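Insecticidal protein (Brevibacillus laterosporus, PDB 7ML9) is an insecticidal toxin active against the western corn rootworm that probably kills by forming beta-barrel pores in membranes. Local coordinates at residues S103-S117 against V196-T210. Residues are numbered along the deposited sequence; the frame is centred on the assembly and turned at random.
Sequences SGTPLYAGKNVLDNS and VPAGKTYRVLAYLNT. With EDO (1,2-ethanediol), chain I; EDO (1,2-ethanediol), chain G.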
loop_
_atom_site.group_PDB
_atom_site.type_symbol
_atom_site.label_atom_id
_atom_site.label_comp_id
_atom_site.label_asym_id
_atom_site.label_seq_id
_atom_site.Cartn_x
_atom_site.Cartn_y
_atom_site.Cartn_z
ATOM N N SER A 103 -9.493 -14.904 -9.449
ATOM C CA SER A 103 -10.901 -14.998 -9.818
ATOM C C SER A 103 -11.696 -15.610 -8.679
ATOM O O SER A 103 -11.227 -16.539 -8.015
ATOM C CB SER A 103 -11.087 -15.849 -11.078
ATOM O OG SER A 103 -10.813 -15.077 -12.231
ATOM N N GLY A 104 -12.910 -15.095 -8.462
ATOM C CA GLY A 104 -13.781 -15.602 -7.427
ATOM C C GLY A 104 -14.817 -16.582 -7.965
ATOM O O GLY A 104 -14.917 -16.843 -9.160
ATOM N N THR A 105 -15.578 -17.143 -7.036
ATOM C CA THR A 105 -16.698 -17.995 -7.399
ATOM C C THR A 105 -17.749 -17.161 -8.127
ATOM O O THR A 105 -18.112 -16.080 -7.642
ATOM C CB THR A 105 -17.314 -18.629 -6.153
ATOM O OG1 THR A 105 -16.348 -19.459 -5.500
ATOM C CG2 THR A 105 -18.536 -19.466 -6.526
ATOM N N PRO A 106 -18.233 -17.596 -9.286
ATOM C CA PRO A 106 -19.284 -16.832 -9.967
ATOM C C PRO A 106 -20.574 -16.831 -9.160
ATOM O O PRO A 106 -20.905 -17.791 -8.457
ATOM C CB PRO A 106 -19.455 -17.566 -11.304
ATOM C CG PRO A 106 -18.186 -18.364 -11.472
ATOM C CD PRO A 106 -17.799 -18.759 -10.075
ATOM N N LEU A 107 -21.294 -15.716 -9.241
ATOM C CA LEU A 107 -22.480 -15.488 -8.425
ATOM C C LEU A 107 -23.704 -15.488 -9.337
ATOM O O LEU A 107 -23.785 -14.683 -10.263
ATOM C CB LEU A 107 -22.367 -14.164 -7.655
ATOM C CG LEU A 107 -21.194 -14.095 -6.654
ATOM C CD1 LEU A 107 -20.961 -12.671 -6.118
ATOM C CD2 LEU A 107 -21.385 -15.083 -5.523
ATOM N N TYR A 108 -24.634 -16.394 -9.075
ATOM C CA TYR A 108 -25.878 -16.454 -9.850
ATOM C C TYR A 108 -26.687 -15.165 -9.690
ATOM O O TYR A 108 -26.983 -14.748 -8.569
ATOM C CB TYR A 108 -26.689 -17.663 -9.394
ATOM C CG TYR A 108 -28.031 -17.777 -10.078
ATOM C CD1 TYR A 108 -28.114 -17.921 -11.459
ATOM C CD2 TYR A 108 -29.207 -17.709 -9.348
ATOM C CE1 TYR A 108 -29.344 -18.019 -12.090
ATOM C CE2 TYR A 108 -30.443 -17.802 -9.968
ATOM C CZ TYR A 108 -30.499 -17.965 -11.341
ATOM O OH TYR A 108 -31.726 -18.061 -11.957
ATOM N N ALA A 109 -27.026 -14.524 -10.816
ATOM C CA ALA A 109 -27.718 -13.244 -10.832
ATOM C C ALA A 109 -29.190 -13.327 -11.247
ATOM O O ALA A 109 -29.919 -12.341 -11.070
ATOM C CB ALA A 109 -27.004 -12.265 -11.774
ATOM N N GLY A 110 -29.646 -14.441 -11.820
ATOM C CA GLY A 110 -31.045 -14.567 -12.195
ATOM C C GLY A 110 -31.190 -15.230 -13.552
ATOM O O GLY A 110 -30.215 -15.678 -14.162
ATOM N N LYS A 111 -32.426 -15.296 -14.041
ATOM C CA LYS A 111 -32.658 -15.967 -15.324
ATOM C C LYS A 111 -33.923 -15.438 -15.978
ATOM O O LYS A 111 -34.769 -14.835 -15.320
ATOM C CB LYS A 111 -32.759 -17.477 -15.146
ATOM C CG LYS A 111 -33.959 -17.975 -14.338
ATOM C CD LYS A 111 -33.766 -19.458 -14.023
ATOM C CE LYS A 111 -34.982 -20.101 -13.351
ATOM N NZ LYS A 111 -36.234 -19.299 -13.498
ATOM N N ASN A 112 -34.054 -15.699 -17.280
ATOM C CA ASN A 112 -35.299 -15.385 -17.973
ATOM C C ASN A 112 -35.432 -16.317 -19.173
ATOM O O ASN A 112 -34.474 -16.986 -19.571
ATOM C CB ASN A 112 -35.366 -13.920 -18.416
ATOM C CG ASN A 112 -35.813 -12.967 -17.285
ATOM O OD1 ASN A 112 -35.069 -12.053 -16.913
ATOM N ND2 ASN A 112 -37.032 -13.161 -16.760
ATOM N N VAL A 113 -36.637 -16.368 -19.728
ATOM C CA VAL A 113 -36.973 -17.315 -20.789
ATOM C C VAL A 113 -37.147 -16.554 -22.094
ATOM O O VAL A 113 -37.721 -15.459 -22.121
ATOM C CB VAL A 113 -38.245 -18.122 -20.454
ATOM C CG1 VAL A 113 -38.610 -19.035 -21.607
ATOM C CG2 VAL A 113 -38.031 -18.933 -19.200
ATOM N N LEU A 114 -36.619 -17.124 -23.173
ATOM C CA LEU A 114 -36.809 -16.604 -24.521
ATOM C C LEU A 114 -37.663 -17.637 -25.255
ATOM O O LEU A 114 -37.163 -18.681 -25.666
ATOM C CB LEU A 114 -35.467 -16.370 -25.208
ATOM C CG LEU A 114 -34.487 -15.373 -24.552
ATOM C CD1 LEU A 114 -33.186 -15.313 -25.373
ATOM C CD2 LEU A 114 -35.107 -13.979 -24.401
ATOM N N ASP A 115 -38.958 -17.357 -25.380
ATOM C CA ASP A 115 -39.947 -18.351 -25.806
ATOM C C ASP A 115 -40.304 -18.100 -27.266
ATOM O O ASP A 115 -41.041 -17.165 -27.584
ATOM C CB ASP A 115 -41.190 -18.283 -24.926
ATOM C CG ASP A 115 -42.206 -19.380 -25.248
ATOM O OD1 ASP A 115 -41.962 -20.206 -26.149
ATOM O OD2 ASP A 115 -43.258 -19.411 -24.590
ATOM N N ASN A 116 -39.781 -18.937 -28.154
ATOM C CA ASN A 116 -40.181 -18.927 -29.558
ATOM C C ASN A 116 -40.933 -20.205 -29.918
ATOM O O ASN A 116 -40.903 -20.644 -31.069
ATOM C CB ASN A 116 -38.962 -18.744 -30.462
ATOM C CG ASN A 116 -39.323 -18.197 -31.848
ATOM O OD1 ASN A 116 -40.359 -17.568 -32.037
ATOM N ND2 ASN A 116 -38.450 -18.438 -32.819
ATOM N N SER A 117 -41.587 -20.826 -28.928
ATOM C CA SER A 117 -42.217 -22.124 -29.158
ATOM C C SER A 117 -43.355 -22.033 -30.167
ATOM O O SER A 117 -43.622 -23.002 -30.885
ATOM C CB SER A 117 -42.728 -22.712 -27.842
ATOM O OG SER A 117 -43.746 -21.906 -27.280
ATOM N N VAL A 196 -32.903 -17.469 -31.569
ATOM C CA VAL A 196 -33.736 -18.554 -31.049
ATOM C C VAL A 196 -34.519 -19.152 -32.214
ATOM O O VAL A 196 -35.369 -18.469 -32.805
ATOM C CB VAL A 196 -34.683 -18.063 -29.944
ATOM C CG1 VAL A 196 -35.435 -19.244 -29.337
ATOM C CG2 VAL A 196 -33.900 -17.300 -28.861
ATOM N N PRO A 197 -34.252 -20.399 -32.588
ATOM C CA PRO A 197 -34.913 -20.980 -33.767
ATOM C C PRO A 197 -36.406 -21.213 -33.569
ATOM O O PRO A 197 -36.893 -21.423 -32.450
ATOM C CB PRO A 197 -34.179 -22.311 -33.964
ATOM C CG PRO A 197 -32.860 -22.142 -33.272
ATOM C CD PRO A 197 -33.140 -21.232 -32.098
ATOM N N ALA A 198 -37.131 -21.215 -34.692
ATOM C CA ALA A 198 -38.568 -21.477 -34.672
ATOM C C ALA A 198 -38.892 -22.701 -33.819
ATOM O O ALA A 198 -38.204 -23.722 -33.882
ATOM C CB ALA A 198 -39.082 -21.674 -36.107
ATOM N N GLY A 199 -39.929 -22.582 -32.993
ATOM C CA GLY A 199 -40.371 -23.673 -32.153
ATOM C C GLY A 199 -39.514 -23.955 -30.936
ATOM O O GLY A 199 -39.813 -24.901 -30.199
ATOM N N LYS A 200 -38.470 -23.168 -30.685
ATOM C CA LYS A 200 -37.568 -23.443 -29.574
ATOM C C LYS A 200 -37.850 -22.511 -28.399
ATOM O O LYS A 200 -38.294 -21.375 -28.565
ATOM C CB LYS A 200 -36.108 -23.295 -30.002
ATOM C CG LYS A 200 -35.673 -24.207 -31.140
ATOM C CD LYS A 200 -35.840 -25.672 -30.810
ATOM C CE LYS A 200 -35.159 -26.532 -31.871
ATOM N NZ LYS A 200 -35.453 -27.968 -31.645
ATOM N N THR A 201 -37.613 -23.016 -27.198
ATOM C CA THR A 201 -37.669 -22.200 -25.994
ATOM C C THR A 201 -36.295 -22.245 -25.350
ATOM O O THR A 201 -35.776 -23.329 -25.070
ATOM C CB THR A 201 -38.735 -22.694 -25.020
ATOM O OG1 THR A 201 -40.019 -22.685 -25.662
ATOM C CG2 THR A 201 -38.780 -21.777 -23.793
ATOM N N TYR A 202 -35.704 -21.075 -25.140
ATOM C CA TYR A 202 -34.387 -20.959 -24.539
ATOM C C TYR A 202 -34.487 -20.323 -23.153
ATOM O O TYR A 202 -35.417 -19.570 -22.853
ATOM C CB TYR A 202 -33.454 -20.126 -25.420
ATOM C CG TYR A 202 -32.887 -20.852 -26.615
ATOM C CD1 TYR A 202 -33.223 -22.178 -26.883
ATOM C CD2 TYR A 202 -31.990 -20.209 -27.471
ATOM C CE1 TYR A 202 -32.697 -22.839 -27.978
ATOM C CE2 TYR A 202 -31.460 -20.862 -28.566
ATOM C CZ TYR A 202 -31.819 -22.176 -28.812
ATOM O OH TYR A 202 -31.283 -22.828 -29.892
ATOM N N ARG A 203 -33.540 -20.676 -22.298
ATOM C CA ARG A 203 -33.416 -20.098 -20.970
ATOM C C ARG A 203 -32.065 -19.408 -20.907
ATOM O O ARG A 203 -31.058 -19.996 -21.309
ATOM C CB ARG A 203 -33.521 -21.181 -19.901
ATOM C CG ARG A 203 -33.533 -20.672 -18.494
ATOM C CD ARG A 203 -34.025 -21.763 -17.568
ATOM N NE ARG A 203 -32.950 -22.671 -17.192
ATOM C CZ ARG A 203 -33.138 -23.897 -16.717
ATOM N NH1 ARG A 203 -34.370 -24.370 -16.573
ATOM N NH2 ARG A 203 -32.093 -24.654 -16.395
ATOM N N VAL A 204 -32.047 -18.158 -20.449
ATOM C CA VAL A 204 -30.808 -17.413 -20.238
ATOM C C VAL A 204 -30.559 -17.336 -18.740
ATOM O O VAL A 204 -31.387 -16.788 -18.006
ATOM C CB VAL A 204 -30.872 -16.004 -20.840
ATOM C CG1 VAL A 204 -29.509 -15.311 -20.690
ATOM C CG2 VAL A 204 -31.290 -16.071 -22.287
ATOM N N LEU A 205 -29.433 -17.892 -18.286
ATOM C CA LEU A 205 -28.974 -17.770 -16.905
ATOM C C LEU A 205 -27.799 -16.803 -16.850
ATOM O O LEU A 205 -26.899 -16.864 -17.695
ATOM C CB LEU A 205 -28.530 -19.114 -16.330
ATOM C CG LEU A 205 -29.401 -20.366 -16.390
ATOM C CD1 LEU A 205 -28.744 -21.482 -15.593
ATOM C CD2 LEU A 205 -30.738 -20.101 -15.817
ATOM N N ALA A 206 -27.794 -15.921 -15.845
ATOM C CA ALA A 206 -26.763 -14.894 -15.717
ATOM C C ALA A 206 -25.959 -15.120 -14.446
ATOM O O ALA A 206 -26.517 -15.460 -13.391
ATOM C CB ALA A 206 -27.362 -13.478 -15.702
ATOM N N TYR A 207 -24.641 -14.938 -14.558
ATOM C CA TYR A 207 -23.724 -15.067 -13.436
ATOM C C TYR A 207 -22.790 -13.871 -13.414
ATOM O O TYR A 207 -22.305 -13.434 -14.462
ATOM C CB TYR A 207 -22.900 -16.352 -13.522
ATOM C CG TYR A 207 -23.724 -17.607 -13.487
ATOM C CD1 TYR A 207 -24.329 -18.092 -14.641
ATOM C CD2 TYR A 207 -23.894 -18.311 -12.309
ATOM C CE1 TYR A 207 -25.087 -19.249 -14.615
ATOM C CE2 TYR A 207 -24.647 -19.476 -12.276
ATOM C CZ TYR A 207 -25.241 -19.935 -13.438
ATOM O OH TYR A 207 -25.999 -21.081 -13.422
ATOM N N LEU A 208 -22.559 -13.324 -12.219
ATOM C CA LEU A 208 -21.575 -12.263 -12.049
ATOM C C LEU A 208 -20.224 -12.909 -11.748
ATOM O O LEU A 208 -20.106 -13.701 -10.807
ATOM C CB LEU A 208 -21.975 -11.311 -10.920
ATOM C CG LEU A 208 -20.947 -10.226 -10.565
ATOM C CD1 LEU A 208 -20.819 -9.200 -11.678
ATOM C CD2 LEU A 208 -21.340 -9.551 -9.255
ATOM N N ASN A 209 -19.218 -12.582 -12.545
ATOM C CA ASN A 209 -17.862 -13.014 -12.238
ATOM C C ASN A 209 -17.220 -11.973 -11.326
ATOM O O ASN A 209 -17.463 -10.771 -11.479
ATOM C CB ASN A 209 -17.034 -13.179 -13.516
ATOM C CG ASN A 209 -17.294 -14.511 -14.222
ATOM O OD1 ASN A 209 -17.472 -15.562 -13.588
ATOM N ND2 ASN A 209 -17.292 -14.469 -15.541
ATOM N N THR A 210 -16.403 -12.438 -10.386
ATOM C CA THR A 210 -15.750 -11.558 -9.423
ATOM C C THR A 210 -14.231 -11.720 -9.494
ATOM O O THR A 210 -13.703 -12.728 -9.988
ATOM C CB THR A 210 -16.233 -11.845 -7.989
ATOM O OG1 THR A 210 -15.847 -13.165 -7.606
ATOM C CG2 THR A 210 -17.773 -11.731 -7.872
HETATM C C1 EDO I . -37.291 -21.198 -16.559
HETATM O O1 EDO I . -36.970 -19.891 -16.070
HETATM C C2 EDO I . -37.117 -22.230 -15.458
HETATM O O2 EDO I . -36.312 -23.295 -15.971
HETATM C C1 EDO G . -44.130 -15.127 -31.757
HETATM O O1 EDO G . -45.330 -14.415 -32.143
HETATM C C2 EDO G . -42.882 -14.420 -32.304
HETATM O O2 EDO G . -42.048 -15.340 -33.032
HETATM O O HOH W 1 -17.373 -14.414 -5.613
#
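Leu-114 and Tyr-202 form an antiparallel, hydrogen-bonded pair, with Leu-114 N to Tyr-202 O at 2.7 Å and a matching bond returned between their other N and O. Strands 107-115 and 201-210 run antiparallel, and their two faces differ in character. On the more buried face, CG of Leu-114 stands anti to the carbonyl carbon (chi1 -60°), and one methyl, CD1, lies against CG2 of Val-204 at 3.7 Å and more loosely against CG2 of Val-196. Branched apolar side chains suit this buried patch, where strand 266-289 adds Ile-287 against Val-204.

The other face is more exposed and more polar. Tyr-108 sets CD1 over one face of the Tyr-207 ring, toward its rim, the ring planes inclined at 58°. Farther along, Lys-111 runs alongside Leu-205, a locally close spot with Lys-111 CB and Leu-205 CD2 3.4 Å apart; its apolar stem covers the leucine while its ammonium reaches a bound ethanediol, probably from the crystallisation liquor (NZ to O1 2.7 Å). Arg-203 turns its guanidinium to a salt bridge with Glu-288.

Between the Tyr-108/Tyr-207 and Lys-111/Leu-205 pairs, Ala-109 and Gly-110 both face Ala-206: Ala-109 N donates to Ala-206 O (2.8 Å), and Ala-206 N to Gly-110 O (3.0 Å). This beta bulge places Gly-110 at a positive phi (138°), where a side chain would jam against the preceding carbonyl.

Near the end of segment 103-117, Asp-115 OD1 accepts from Ser-117 N (2.9 Å), an Asx turn, and also from Ser-117 OG. Long, twisted antiparallel strands such as these build the elongated body of the aerolysin/ETX-MTX2 family of beta-pore-forming toxins.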